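Local coordinates for protein endoglucanase (Clostridium thermocellum, PDB 2C4X) that is the C-terminal PKD and CBM44 part of a probable cellulase, whose CBM44 module binds beta-glucan chains and xyloglucan, at residues D20-E25 / T94-D99; P68-V73 / T90-S95; F48-E53 / I61-K66; A131-R136 / V247-W252. The protein carries 1 engineered substitution. All coordinates share one frame; numbering follows the deposited sequence.

Contact 1 of 4, residues D20-E25 / T94-D99; sequences DPVTDE and TSATGD. With CA (calcium ion), chain C.
Val22 and Thr94 face each other in a single beta bridge, and three hydrogen bonds join the loops on which they lie. Two run between backbones. Thr94 N donates to Pro21 O at 3.2 Å, and Thr23 N reaches Thr94 O at 2.9 Å, a bond bent to 134° at its hydrogen. The third uses a side chain: Thr23 OG1 accepts from Ala96 N at 3.1 Å. A chi1 of 52° places this hydroxyl between its own backbone N and carbonyl carbon, on the side where residues 95 and 96 pass. Thr94 O is also met by a CA-H contact from Val22, with CA 3.1 Å from that oxygen.

The bridge lies at one end of the PKD beta-sandwich. Residues 20-25 connect strands 15-17 and 27-30 of one sheet, whereas residues 94-99 continue from strand 84-93 of the other and lead on toward the carbohydrate-binding module. A type II turn shapes the first loop from Val22 to Glu25, and Glu25 OE1 supports it by accepting from Val22 N at 2.9 Å.

Apolar packing is modest. Val22 CG2 rests 3.9 Å from Ala96 CB, while Pro21 and Thr23 pack against strand 84-93.

A water provides a further link, hydrogen-bonding to Asp20 O at 2.8 Å and to Thr94 OG1. At the far end of the second loop the chemistry becomes ionic: Asp99 OD2 binds a calcium ion at 2.5 Å, and Ser101 OG hydrogen-bonds to its other carboxylate oxygen, OD1.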
loop_
_atom_site.group_PDB
_atom_site.type_symbol
_atom_site.label_atom_id
_atom_site.label_comp_id
_atom_site.label_asym_id
_atom_site.label_seq_id
_atom_site.Cartn_x
_atom_site.Cartn_y
_atom_site.Cartn_z
ATOM N N ASP A 20 -1.934 -5.251 -12.097
ATOM C CA ASP A 20 -2.440 -4.405 -11.017
ATOM C C ASP A 20 -3.760 -3.720 -11.401
ATOM O O ASP A 20 -3.806 -2.490 -11.538
ATOM C CB ASP A 20 -1.392 -3.334 -10.692
ATOM C CG ASP A 20 -1.057 -2.448 -11.903
ATOM O OD1 ASP A 20 -1.209 -2.904 -13.068
ATOM O OD2 ASP A 20 -0.648 -1.289 -11.685
ATOM N N PRO A 21 -4.844 -4.502 -11.566
ATOM C CA PRO A 21 -6.099 -3.904 -12.043
ATOM C C PRO A 21 -6.791 -3.009 -11.007
ATOM O O PRO A 21 -6.544 -3.134 -9.807
ATOM C CB PRO A 21 -6.973 -5.135 -12.326
ATOM C CG PRO A 21 -6.457 -6.163 -11.365
ATOM C CD PRO A 21 -4.986 -5.952 -11.321
ATOM N N VAL A 22 -7.648 -2.111 -11.477
ATOM C CA VAL A 22 -8.539 -1.393 -10.584
ATOM C C VAL A 22 -9.963 -1.966 -10.709
ATOM O O VAL A 22 -10.250 -2.797 -11.593
ATOM C CB VAL A 22 -8.501 0.158 -10.791
ATOM C CG1 VAL A 22 -7.084 0.699 -10.563
ATOM C CG2 VAL A 22 -9.023 0.562 -12.165
ATOM N N THR A 23 -10.847 -1.533 -9.818
ATOM C CA THR A 23 -12.218 -1.999 -9.860
ATOM C C THR A 23 -12.841 -1.620 -11.193
ATOM O O THR A 23 -12.589 -0.517 -11.725
ATOM C CB THR A 23 -13.055 -1.468 -8.680
ATOM O OG1 THR A 23 -12.924 -0.043 -8.586
ATOM C CG2 THR A 23 -12.566 -2.090 -7.387
ATOM N N ASP A 24 -13.602 -2.574 -11.736
ATOM C CA ASP A 24 -14.354 -2.447 -12.979
ATOM C C ASP A 24 -13.483 -2.315 -14.240
ATOM O O ASP A 24 -13.972 -1.956 -15.308
ATOM C CB ASP A 24 -15.402 -1.333 -12.862
ATOM C CG ASP A 24 -16.572 -1.728 -11.941
ATOM O OD1 ASP A 24 -17.217 -2.800 -12.172
ATOM O OD2 ASP A 24 -16.842 -0.965 -10.980
ATOM N N GLU A 25 -12.196 -2.624 -14.108
ATOM C CA GLU A 25 -11.293 -2.692 -15.249
ATOM C C GLU A 25 -11.231 -4.144 -15.720
ATOM O O GLU A 25 -11.170 -5.065 -14.897
ATOM C CB GLU A 25 -9.896 -2.220 -14.840
ATOM C CG GLU A 25 -8.844 -2.373 -15.924
ATOM C CD GLU A 25 -7.498 -1.801 -15.539
ATOM O OE1 GLU A 25 -7.190 -1.718 -14.331
ATOM O OE2 GLU A 25 -6.742 -1.435 -16.462
ATOM N N THR A 94 -7.400 -2.763 -6.772
ATOM C CA THR A 94 -7.448 -1.530 -5.996
ATOM C C THR A 94 -8.596 -0.666 -6.512
ATOM O O THR A 94 -9.093 -0.873 -7.629
ATOM C CB THR A 94 -6.105 -0.745 -6.037
ATOM O OG1 THR A 94 -5.839 -0.312 -7.373
ATOM C CG2 THR A 94 -4.939 -1.611 -5.548
ATOM N N SER A 95 -9.026 0.283 -5.689
ATOM C CA SER A 95 -10.163 1.142 -6.018
ATOM C C SER A 95 -9.858 2.035 -7.230
ATOM O O SER A 95 -8.781 2.622 -7.312
ATOM C CB SER A 95 -10.513 1.999 -4.803
ATOM O OG SER A 95 -11.851 2.454 -4.896
ATOM N N ALA A 96 -10.806 2.134 -8.161
ATOM C CA ALA A 96 -10.631 2.964 -9.363
ATOM C C ALA A 96 -10.620 4.442 -9.013
ATOM O O ALA A 96 -9.868 5.215 -9.610
ATOM C CB ALA A 96 -11.715 2.675 -10.390
ATOM N N THR A 97 -11.465 4.823 -8.057
ATOM C CA THR A 97 -11.543 6.194 -7.561
ATOM C C THR A 97 -11.648 6.141 -6.048
ATOM O O THR A 97 -11.926 5.089 -5.474
ATOM C CB THR A 97 -12.775 6.958 -8.123
ATOM O OG1 THR A 97 -13.981 6.285 -7.734
ATOM C CG2 THR A 97 -12.727 7.056 -9.651
ATOM N N GLY A 98 -11.435 7.276 -5.399
ATOM C CA GLY A 98 -11.524 7.337 -3.945
ATOM C C GLY A 98 -10.312 6.756 -3.233
ATOM O O GLY A 98 -9.369 6.274 -3.867
ATOM N N ASP A 99 -10.357 6.799 -1.906
ATOM C CA ASP A 99 -9.244 6.396 -1.058
ATOM C C ASP A 99 -9.831 5.942 0.273
ATOM O O ASP A 99 -10.327 6.760 1.051
ATOM C CB ASP A 99 -8.302 7.590 -0.862
ATOM C CG ASP A 99 -7.046 7.251 -0.066
ATOM O OD1 ASP A 99 -6.906 6.127 0.462
ATOM O OD2 ASP A 99 -6.183 8.148 0.036
HETATM CA CA CA C . -6.048 10.591 -0.463
HETATM O O HOH W 1 -3.957 -1.107 -9.092
#

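Contact 2 of 4, residues P68-V73 / T90-S95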
loop_
_atom_site.group_PDB
_atom_site.type_symbol
_atom_site.label_atom_id
_atom_site.label_comp_id
_atom_site.label_asym_id
_atom_site.label_seq_id
_atom_site.Cartn_x
_atom_site.Cartn_y
_atom_site.Cartn_z
ATOM N N PRO A 68 -12.612 -3.559 -4.366
ATOM C CA PRO A 68 -11.183 -3.805 -4.151
ATOM C C PRO A 68 -10.944 -5.016 -3.239
ATOM O O PRO A 68 -11.836 -5.424 -2.488
ATOM C CB PRO A 68 -10.674 -2.511 -3.496
ATOM C CG PRO A 68 -11.872 -1.801 -2.996
ATOM C CD PRO A 68 -13.075 -2.292 -3.756
ATOM N N GLY A 69 -9.751 -5.589 -3.323
ATOM C CA GLY A 69 -9.393 -6.697 -2.466
ATOM C C GLY A 69 -8.388 -7.605 -3.130
ATOM O O GLY A 69 -7.940 -7.351 -4.250
ATOM N N THR A 70 -8.042 -8.667 -2.418
ATOM C CA THR A 70 -7.137 -9.686 -2.914
ATOM C C THR A 70 -7.933 -10.970 -3.131
ATOM O O THR A 70 -8.518 -11.513 -2.196
ATOM C CB THR A 70 -5.971 -9.889 -1.930
ATOM O OG1 THR A 70 -5.254 -8.656 -1.810
ATOM C CG2 THR A 70 -5.020 -10.959 -2.425
ATOM N N TYR A 71 -7.951 -11.431 -4.378
ATOM C CA TYR A 71 -8.757 -12.571 -4.787
ATOM C C TYR A 71 -7.886 -13.768 -5.186
ATOM O O TYR A 71 -6.871 -13.600 -5.854
ATOM C CB TYR A 71 -9.654 -12.160 -5.960
ATOM C CG TYR A 71 -10.587 -11.011 -5.619
ATOM C CD1 TYR A 71 -11.817 -11.255 -5.025
ATOM C CD2 TYR A 71 -10.213 -9.672 -5.854
ATOM C CE1 TYR A 71 -12.681 -10.208 -4.697
ATOM C CE2 TYR A 71 -11.083 -8.599 -5.524
ATOM C CZ TYR A 71 -12.307 -8.889 -4.945
ATOM O OH TYR A 71 -13.181 -7.891 -4.615
ATOM N N LYS A 72 -8.293 -14.968 -4.774
ATOM C CA LYS A 72 -7.651 -16.197 -5.237
ATOM C C LYS A 72 -8.395 -16.701 -6.467
ATOM O O LYS A 72 -9.582 -17.004 -6.390
ATOM C CB LYS A 72 -7.663 -17.272 -4.146
ATOM C CG LYS A 72 -6.953 -16.869 -2.865
ATOM C CD LYS A 72 -7.239 -17.851 -1.712
ATOM C CE LYS A 72 -6.354 -19.079 -1.756
ATOM N NZ LYS A 72 -6.310 -19.754 -0.406
ATOM N N VAL A 73 -7.698 -16.771 -7.595
ATOM C CA VAL A 73 -8.295 -17.226 -8.848
ATOM C C VAL A 73 -7.811 -18.645 -9.080
ATOM O O VAL A 73 -6.604 -18.885 -9.161
ATOM C CB VAL A 73 -7.931 -16.299 -10.039
ATOM C CG1 VAL A 73 -8.568 -16.808 -11.367
ATOM C CG2 VAL A 73 -8.364 -14.863 -9.727
ATOM N N THR A 90 -3.051 -15.391 -7.166
ATOM C CA THR A 90 -3.696 -14.298 -6.462
ATOM C C THR A 90 -3.691 -13.032 -7.323
ATOM O O THR A 90 -2.702 -12.734 -7.993
ATOM C CB THR A 90 -2.977 -14.046 -5.097
ATOM O OG1 THR A 90 -3.380 -15.052 -4.160
ATOM C CG2 THR A 90 -3.329 -12.696 -4.527
ATOM N N ILE A 91 -4.800 -12.300 -7.305
ATOM C CA ILE A 91 -4.870 -10.998 -7.958
ATOM C C ILE A 91 -5.341 -9.934 -6.958
ATOM O O ILE A 91 -6.328 -10.136 -6.228
ATOM C CB ILE A 91 -5.788 -11.045 -9.238
ATOM C CG1 ILE A 91 -5.666 -9.755 -10.072
ATOM C CG2 ILE A 91 -7.263 -11.354 -8.878
ATOM C CD1 ILE A 91 -6.359 -9.862 -11.442
ATOM N N LYS A 92 -4.627 -8.811 -6.924
ATOM C CA LYS A 92 -5.018 -7.682 -6.095
ATOM C C LYS A 92 -5.686 -6.594 -6.932
ATOM O O LYS A 92 -5.158 -6.159 -7.958
ATOM C CB LYS A 92 -3.821 -7.126 -5.309
ATOM C CG LYS A 92 -4.205 -5.998 -4.357
ATOM C CD LYS A 92 -3.012 -5.441 -3.579
ATOM C CE LYS A 92 -3.329 -4.029 -3.092
ATOM N NZ LYS A 92 -2.307 -3.526 -2.136
ATOM N N VAL A 93 -6.861 -6.169 -6.487
ATOM C CA VAL A 93 -7.637 -5.146 -7.174
ATOM C C VAL A 93 -7.727 -3.938 -6.240
ATOM O O VAL A 93 -8.076 -4.075 -5.059
ATOM C CB VAL A 93 -9.058 -5.658 -7.543
ATOM C CG1 VAL A 93 -9.876 -4.585 -8.298
ATOM C CG2 VAL A 93 -8.984 -6.971 -8.372
ATOM N N THR A 94 -7.400 -2.763 -6.772
ATOM C CA THR A 94 -7.448 -1.530 -5.996
ATOM C C THR A 94 -8.596 -0.666 -6.512
ATOM O O THR A 94 -9.093 -0.873 -7.629
ATOM C CB THR A 94 -6.105 -0.745 -6.037
ATOM O OG1 THR A 94 -5.839 -0.312 -7.373
ATOM C CG2 THR A 94 -4.939 -1.611 -5.548
ATOM N N SER A 95 -9.026 0.283 -5.689
ATOM C CA SER A 95 -10.163 1.142 -6.018
ATOM C C SER A 95 -9.858 2.035 -7.230
ATOM O O SER A 95 -8.781 2.622 -7.312
ATOM C CB SER A 95 -10.513 1.999 -4.803
ATOM O OG SER A 95 -11.851 2.454 -4.896
#
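Gly69 pairs with Val93, and Tyr71 with Ile91, as the hydrogen-bonded pairs of an antiparallel beta hairpin, strands 69-79 and 84-93 of the PKD sandwich. Each pair is closed by two backbone bonds. Tyr71 N to Ile91 O is 2.8 Å long and almost straight at 177°, and Gly69 N gives to Val93 O at 2.8 Å. The return bonds run from Ile91 N and Val93 N.

The non-hydrogen-bonded pairs, Thr70 with Lys92 and Thr90 with Lys72, send their side chains to the exposed face. There the methyls of Thr70 and Thr90 meet, CG2 and CG2 modelled 3.2 Å apart, tighter than usual contact, so that the exact fit is doubtful. In both threonines CG2 is anti to the backbone N, which aims the two methyls at one another diagonally across the strands. Thr70 OG1 turns instead to the aliphatic start of Lys92.

Tyr71, Ile91 and Val93 occupy the other face. Tyr71 CB lies 3.9 Å from Ile91 CG2, and Tyr71 CD2 is 3.9 Å from Val93 CG2. Further along, Val73 CG2 meets the same Ile91 methyl. In the next shell, the ring of Tyr65 stacks on that of Tyr71, whose OH bonds to Asn67 O; Phe29 of strand 27-30 packs against both Val73 and Ile91. Where the pairing runs out, Pro68 CB sits 3.4 Å from Val93 O.

Contact 3 of 4, residues F48-E53 / I61-K66; sequences FGDGYE and ITYKYK
Phe48 lays its ring flat against that of Tyr63 in a face-to-face stack, centroids 3.9 Å apart and planes only 2° from parallel. The rings are slightly displaced, so that Phe48 CB lies over the Tyr63 ring and Tyr63 CB over the Phe48 ring. The methyl Ile61 CG2 abuts the edge of the Phe48 ring, 4.0 Å from Phe48 CZ and in its plane.

The phenol end of Tyr63 projects into a notch between Asp50 and Tyr52. Asp50 OD2 receives Tyr63 OH through its syn lone pair in a short bond of 2.5 Å, while the edge of the Tyr52 ring brings CD1 to 3.1 Å from the same OH. A water links Asp50 OD2 to Lys66 N. Asp50 CG, placed by a chi1 of 63° between the backbone N and carbonyl carbon, leaves OD1 to accept from Tyr52 N in an Asx turn. The Tyr65 ring turns a face to the CE2 edge of Tyr63, and its OH reaches Phe48 O at 2.7 Å in the carbonyl plane.

The loop of one sheet is thus fitted to strand 60-63 of the other, and its Phe-Gly-Asp-Gly run belongs to the WDFGDG motif characteristic of PKD domains.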
loop_
_atom_site.group_PDB
_atom_site.type_symbol
_atom_site.label_atom_id
_atom_site.label_comp_id
_atom_site.label_asym_id
_atom_site.label_seq_id
_atom_site.Cartn_x
_atom_site.Cartn_y
_atom_site.Cartn_z
ATOM N N PHE A 48 -13.269 -16.990 -9.764
ATOM C CA PHE A 48 -12.647 -15.664 -9.705
ATOM C C PHE A 48 -12.402 -15.173 -8.270
ATOM O O PHE A 48 -11.754 -14.147 -8.062
ATOM C CB PHE A 48 -13.451 -14.667 -10.562
ATOM C CG PHE A 48 -13.466 -15.031 -12.022
ATOM C CD1 PHE A 48 -12.322 -14.847 -12.809
ATOM C CD2 PHE A 48 -14.605 -15.594 -12.604
ATOM C CE1 PHE A 48 -12.315 -15.207 -14.149
ATOM C CE2 PHE A 48 -14.601 -15.961 -13.955
ATOM C CZ PHE A 48 -13.448 -15.751 -14.723
ATOM N N GLY A 49 -12.871 -15.958 -7.295
ATOM C CA GLY A 49 -12.640 -15.694 -5.880
ATOM C C GLY A 49 -13.588 -14.712 -5.217
ATOM O O GLY A 49 -13.435 -14.423 -4.035
ATOM N N ASP A 50 -14.572 -14.214 -5.963
ATOM C CA ASP A 50 -15.488 -13.185 -5.465
ATOM C C ASP A 50 -16.941 -13.678 -5.341
ATOM O O ASP A 50 -17.829 -12.910 -4.959
ATOM C CB ASP A 50 -15.420 -11.945 -6.378
ATOM C CG ASP A 50 -15.886 -12.238 -7.818
ATOM O OD1 ASP A 50 -16.101 -13.422 -8.174
ATOM O OD2 ASP A 50 -16.045 -11.278 -8.599
ATOM N N GLY A 51 -17.176 -14.956 -5.647
ATOM C CA GLY A 51 -18.535 -15.503 -5.701
ATOM C C GLY A 51 -18.968 -15.961 -7.091
ATOM O O GLY A 51 -19.910 -16.735 -7.224
ATOM N N TYR A 52 -18.281 -15.475 -8.126
ATOM C CA TYR A 52 -18.591 -15.825 -9.515
ATOM C C TYR A 52 -17.609 -16.855 -10.074
ATOM O O TYR A 52 -16.448 -16.928 -9.661
ATOM C CB TYR A 52 -18.582 -14.582 -10.421
ATOM C CG TYR A 52 -19.878 -13.774 -10.479
ATOM C CD1 TYR A 52 -19.887 -12.467 -10.988
ATOM C CD2 TYR A 52 -21.090 -14.315 -10.046
ATOM C CE1 TYR A 52 -21.056 -11.726 -11.064
ATOM C CE2 TYR A 52 -22.275 -13.576 -10.117
ATOM C CZ TYR A 52 -22.246 -12.285 -10.628
ATOM O OH TYR A 52 -23.414 -11.563 -10.693
ATOM N N GLU A 53 -18.103 -17.652 -11.015
ATOM C CA GLU A 53 -17.310 -18.666 -11.695
ATOM C C GLU A 53 -17.692 -18.630 -13.170
ATOM O O GLU A 53 -18.762 -18.140 -13.529
ATOM C CB GLU A 53 -17.575 -20.065 -11.102
ATOM C CG GLU A 53 -17.154 -20.207 -9.639
ATOM C CD GLU A 53 -17.179 -21.630 -9.112
ATOM O OE1 GLU A 53 -16.931 -22.582 -9.874
ATOM O OE2 GLU A 53 -17.424 -21.793 -7.900
ATOM N N ILE A 61 -10.243 -15.621 -21.034
ATOM C CA ILE A 61 -11.504 -15.131 -20.500
ATOM C C ILE A 61 -11.215 -13.740 -19.944
ATOM O O ILE A 61 -10.102 -13.463 -19.497
ATOM C CB ILE A 61 -12.120 -16.096 -19.419
ATOM C CG1 ILE A 61 -13.616 -15.793 -19.204
ATOM C CG2 ILE A 61 -11.330 -16.054 -18.085
ATOM C CD1 ILE A 61 -14.449 -16.954 -18.617
ATOM N N THR A 62 -12.198 -12.856 -20.014
ATOM C CA THR A 62 -12.052 -11.533 -19.427
ATOM C C THR A 62 -13.042 -11.365 -18.275
ATOM O O THR A 62 -14.135 -11.954 -18.286
ATOM C CB THR A 62 -12.138 -10.383 -20.497
ATOM O OG1 THR A 62 -11.835 -9.125 -19.883
ATOM C CG2 THR A 62 -13.518 -10.305 -21.142
ATOM N N TYR A 63 -12.643 -10.575 -17.283
ATOM C CA TYR A 63 -13.378 -10.445 -16.034
ATOM C C TYR A 63 -13.143 -9.079 -15.372
ATOM O O TYR A 63 -12.065 -8.502 -15.502
ATOM C CB TYR A 63 -12.995 -11.586 -15.067
ATOM C CG TYR A 63 -13.982 -11.733 -13.941
ATOM C CD1 TYR A 63 -15.244 -12.276 -14.174
ATOM C CD2 TYR A 63 -13.681 -11.279 -12.654
ATOM C CE1 TYR A 63 -16.173 -12.382 -13.164
ATOM C CE2 TYR A 63 -14.608 -11.388 -11.625
ATOM C CZ TYR A 63 -15.851 -11.940 -11.887
ATOM O OH TYR A 63 -16.798 -12.047 -10.892
ATOM N N LYS A 64 -14.155 -8.584 -14.657
ATOM C CA LYS A 64 -14.086 -7.321 -13.919
ATOM C C LYS A 64 -14.470 -7.546 -12.464
ATOM O O LYS A 64 -15.466 -8.213 -12.182
ATOM C CB LYS A 64 -15.064 -6.296 -14.515
ATOM C CG LYS A 64 -14.823 -5.936 -15.960
ATOM C CD LYS A 64 -15.881 -4.970 -16.487
ATOM C CE LYS A 64 -17.030 -5.710 -17.133
ATOM N NZ LYS A 64 -18.012 -4.780 -17.807
ATOM N N TYR A 65 -13.690 -6.980 -11.543
ATOM C CA TYR A 65 -14.018 -7.041 -10.117
ATOM C C TYR A 65 -14.660 -5.726 -9.694
ATOM O O TYR A 65 -14.180 -4.642 -10.042
ATOM C CB TYR A 65 -12.771 -7.310 -9.274
ATOM C CG TYR A 65 -12.193 -8.693 -9.451
ATOM C CD1 TYR A 65 -12.648 -9.759 -8.672
ATOM C CD2 TYR A 65 -11.205 -8.939 -10.403
ATOM C CE1 TYR A 65 -12.115 -11.043 -8.823
ATOM C CE2 TYR A 65 -10.661 -10.225 -10.568
ATOM C CZ TYR A 65 -11.127 -11.268 -9.768
ATOM O OH TYR A 65 -10.612 -12.536 -9.905
ATOM N N LYS A 66 -15.759 -5.818 -8.958
ATOM C CA LYS A 66 -16.477 -4.603 -8.591
ATOM C C LYS A 66 -15.913 -3.947 -7.345
ATOM O O LYS A 66 -15.976 -2.732 -7.213
ATOM C CB LYS A 66 -17.982 -4.866 -8.473
ATOM C CG LYS A 66 -18.529 -5.039 -7.086
ATOM C CD LYS A 66 -20.008 -4.725 -7.080
ATOM C CE LYS A 66 -20.696 -5.271 -5.833
ATOM N NZ LYS A 66 -20.605 -6.771 -5.715
HETATM O O HOH W 2 -16.696 -8.845 -8.294
#

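Contact 4 of 4, residues A131-R136 / V247-W252; sequences AFKGER and VDAIDW. With CA (calcium ion), chain C.
Asp248 OD2 is gripped from three directions: a calcium ion at 2.5 Å, Phe132 N at 3.0 Å and Lys133 N at 3.2 Å. Here strand 241-251 of the CBM44 beta-sandwich meets the loop between strands 120-127 and 137-145, and the metal joins them. Phe132 N uses the anti lone pair of OD2. Lys133 N approaches on that same anti side, 32° out of the carboxylate plane, in a bond that is nearly straight. These donors probably ease the gathering of negative charge and fix the rotation of the carboxylate, which extends to the metal with CG anti to the backbone N (chi1 -167°).

Asp248 OD1 adds a second metal bond at 2.6 Å, making the carboxylate bidentate. The loop contributes carbonyls rather than side chains, Lys133 O and Arg136 O each standing 2.4 Å from the calcium ion. Asp99, Asn104 and Glu106 complete the site. The guanidinium of Arg136 turns elsewhere, its NH1 bonding to Asn126.

Beside the ion the contact becomes apolar. Ala249 CB is met obliquely by Phe132 CD2 at 3.8 Å, and the bent chain of Lys133 passes its CE along the same methyl. Beyond CE, a water accepts from Lys133 NZ at 2.6 Å and donates to Asp251 OD2.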
loop_
_atom_site.group_PDB
_atom_site.type_symbol
_atom_site.label_atom_id
_atom_site.label_comp_id
_atom_site.label_asym_id
_atom_site.label_seq_id
_atom_site.Cartn_x
_atom_site.Cartn_y
_atom_site.Cartn_z
ATOM N N ALA A 131 -1.862 13.855 -4.808
ATOM C CA ALA A 131 -2.398 12.822 -3.930
ATOM C C ALA A 131 -1.897 11.476 -4.409
ATOM O O ALA A 131 -1.593 11.311 -5.598
ATOM C CB ALA A 131 -3.914 12.856 -3.924
ATOM N N PHE A 132 -1.785 10.521 -3.487
ATOM C CA PHE A 132 -1.391 9.165 -3.853
ATOM C C PHE A 132 -2.615 8.362 -4.289
ATOM O O PHE A 132 -2.556 7.596 -5.254
ATOM C CB PHE A 132 -0.641 8.453 -2.710
ATOM C CG PHE A 132 -0.251 7.044 -3.045
ATOM C CD1 PHE A 132 0.842 6.793 -3.873
ATOM C CD2 PHE A 132 -1.000 5.971 -2.572
ATOM C CE1 PHE A 132 1.193 5.485 -4.216
ATOM C CE2 PHE A 132 -0.665 4.659 -2.912
ATOM C CZ PHE A 132 0.440 4.415 -3.730
ATOM N N LYS A 133 -3.714 8.534 -3.560
ATOM C CA LYS A 133 -4.995 7.926 -3.896
ATOM C C LYS A 133 -6.099 8.933 -3.646
ATOM O O LYS A 133 -6.028 9.706 -2.692
ATOM C CB LYS A 133 -5.260 6.686 -3.048
ATOM C CG LYS A 133 -4.802 5.386 -3.661
ATOM C CD LYS A 133 -5.484 4.197 -2.986
ATOM C CE LYS A 133 -5.048 4.036 -1.533
ATOM N NZ LYS A 133 -5.588 2.763 -0.953
ATOM N N GLY A 134 -7.121 8.913 -4.493
ATOM C CA GLY A 134 -8.226 9.844 -4.366
ATOM C C GLY A 134 -7.809 11.205 -4.874
ATOM O O GLY A 134 -6.848 11.327 -5.645
ATOM N N GLU A 135 -8.516 12.235 -4.431
ATOM C CA GLU A 135 -8.264 13.574 -4.931
ATOM C C GLU A 135 -7.406 14.421 -3.989
ATOM O O GLU A 135 -6.874 15.451 -4.397
ATOM C CB GLU A 135 -9.585 14.271 -5.259
ATOM C CG GLU A 135 -10.349 13.632 -6.430
ATOM C CD GLU A 135 -11.810 14.040 -6.471
ATOM O OE1 GLU A 135 -12.377 14.339 -5.397
ATOM O OE2 GLU A 135 -12.399 14.058 -7.576
ATOM N N ARG A 136 -7.236 13.968 -2.747
ATOM C CA ARG A 136 -6.621 14.807 -1.716
ATOM C C ARG A 136 -5.533 14.113 -0.899
ATOM O O ARG A 136 -5.466 12.891 -0.850
ATOM C CB ARG A 136 -7.693 15.358 -0.775
ATOM C CG ARG A 136 -8.675 16.301 -1.442
ATOM C CD ARG A 136 -9.707 16.809 -0.463
ATOM N NE ARG A 136 -10.462 17.906 -1.056
ATOM C CZ ARG A 136 -10.125 19.190 -0.974
ATOM N NH1 ARG A 136 -9.036 19.569 -0.307
ATOM N NH2 ARG A 136 -10.891 20.102 -1.566
ATOM N N VAL A 247 2.063 13.902 1.683
ATOM C CA VAL A 247 1.776 12.707 2.476
ATOM C C VAL A 247 0.323 12.314 2.259
ATOM O O VAL A 247 -0.570 13.155 2.344
ATOM C CB VAL A 247 2.003 12.942 3.997
ATOM C CG1 VAL A 247 1.715 11.668 4.789
ATOM C CG2 VAL A 247 3.428 13.444 4.273
ATOM N N ASP A 248 0.089 11.036 1.985
ATOM C CA ASP A 248 -1.269 10.565 1.718
ATOM C C ASP A 248 -1.366 9.081 1.949
ATOM O O ASP A 248 -0.353 8.381 1.936
ATOM C CB ASP A 248 -1.697 10.880 0.273
ATOM C CG ASP A 248 -3.195 10.707 0.050
ATOM O OD1 ASP A 248 -3.963 10.748 1.038
ATOM O OD2 ASP A 248 -3.622 10.528 -1.116
ATOM N N ALA A 249 -2.597 8.622 2.164
ATOM C CA ALA A 249 -2.943 7.203 2.147
ATOM C C ALA A 249 -2.129 6.382 3.146
ATOM O O ALA A 249 -1.615 5.303 2.814
ATOM C CB ALA A 249 -2.829 6.631 0.724
ATOM N N ILE A 250 -2.010 6.905 4.367
ATOM C CA ILE A 250 -1.449 6.132 5.481
ATOM C C ILE A 250 -2.472 5.063 5.854
ATOM O O ILE A 250 -3.649 5.365 6.096
ATOM C CB ILE A 250 -1.099 7.009 6.701
ATOM C CG1 ILE A 250 -0.177 8.161 6.281
ATOM C CG2 ILE A 250 -0.436 6.168 7.790
ATOM C CD1 ILE A 250 -0.016 9.245 7.342
ATOM N N ASP A 251 -2.030 3.811 5.863
ATOM C CA ASP A 251 -2.956 2.691 5.916
ATOM C C ASP A 251 -2.417 1.510 6.713
ATOM O O ASP A 251 -1.205 1.291 6.790
ATOM C CB ASP A 251 -3.294 2.239 4.488
ATOM C CG ASP A 251 -4.657 1.588 4.388
ATOM O OD1 ASP A 251 -5.457 1.710 5.345
ATOM O OD2 ASP A 251 -4.934 0.960 3.343
ATOM N N TRP A 252 -3.340 0.760 7.307
ATOM C CA TRP A 252 -3.024 -0.492 7.989
ATOM C C TRP A 252 -4.291 -1.334 8.084
ATOM O O TRP A 252 -5.388 -0.853 7.778
ATOM C CB TRP A 252 -2.417 -0.250 9.380
ATOM C CG TRP A 252 -3.319 0.494 10.320
ATOM C CD1 TRP A 252 -4.303 -0.041 11.115
ATOM C CD2 TRP A 252 -3.330 1.908 10.562
ATOM N NE1 TRP A 252 -4.922 0.958 11.830
ATOM C CE2 TRP A 252 -4.346 2.161 11.513
ATOM C CE3 TRP A 252 -2.578 2.986 10.069
ATOM C CZ2 TRP A 252 -4.632 3.452 11.979
ATOM C CZ3 TRP A 252 -2.861 4.270 10.537
ATOM C CH2 TRP A 252 -3.880 4.487 11.482
HETATM CA CA CA C . -6.048 10.591 -0.463
HETATM O O HOH W 3 -4.130 2.223 1.105
#

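Contacts 2 and 3 lie in the PKD domain, contact 4 in the carbohydrate-binding module, and contact 1 leads from one to the other; contacts 3 and 4 are the most distant, about 27 Å between centres. Each is only partly buried, yet the chemistry changes with place. Regular backbone pairing dominates contact 2, aromatic stacking contact 3, loop hydrogen bonds contact 1 and metal coordination contact 4. Tyr65 ties contacts 2 and 3 together, packing on Val73 and Val93, and its carbonyl probably accepts from Asp24 N of contact 1. Contacts 1 and 2 share Thr94 and Ser95, and Asp99 carries the same chain onward to the calcium ion of contact 4.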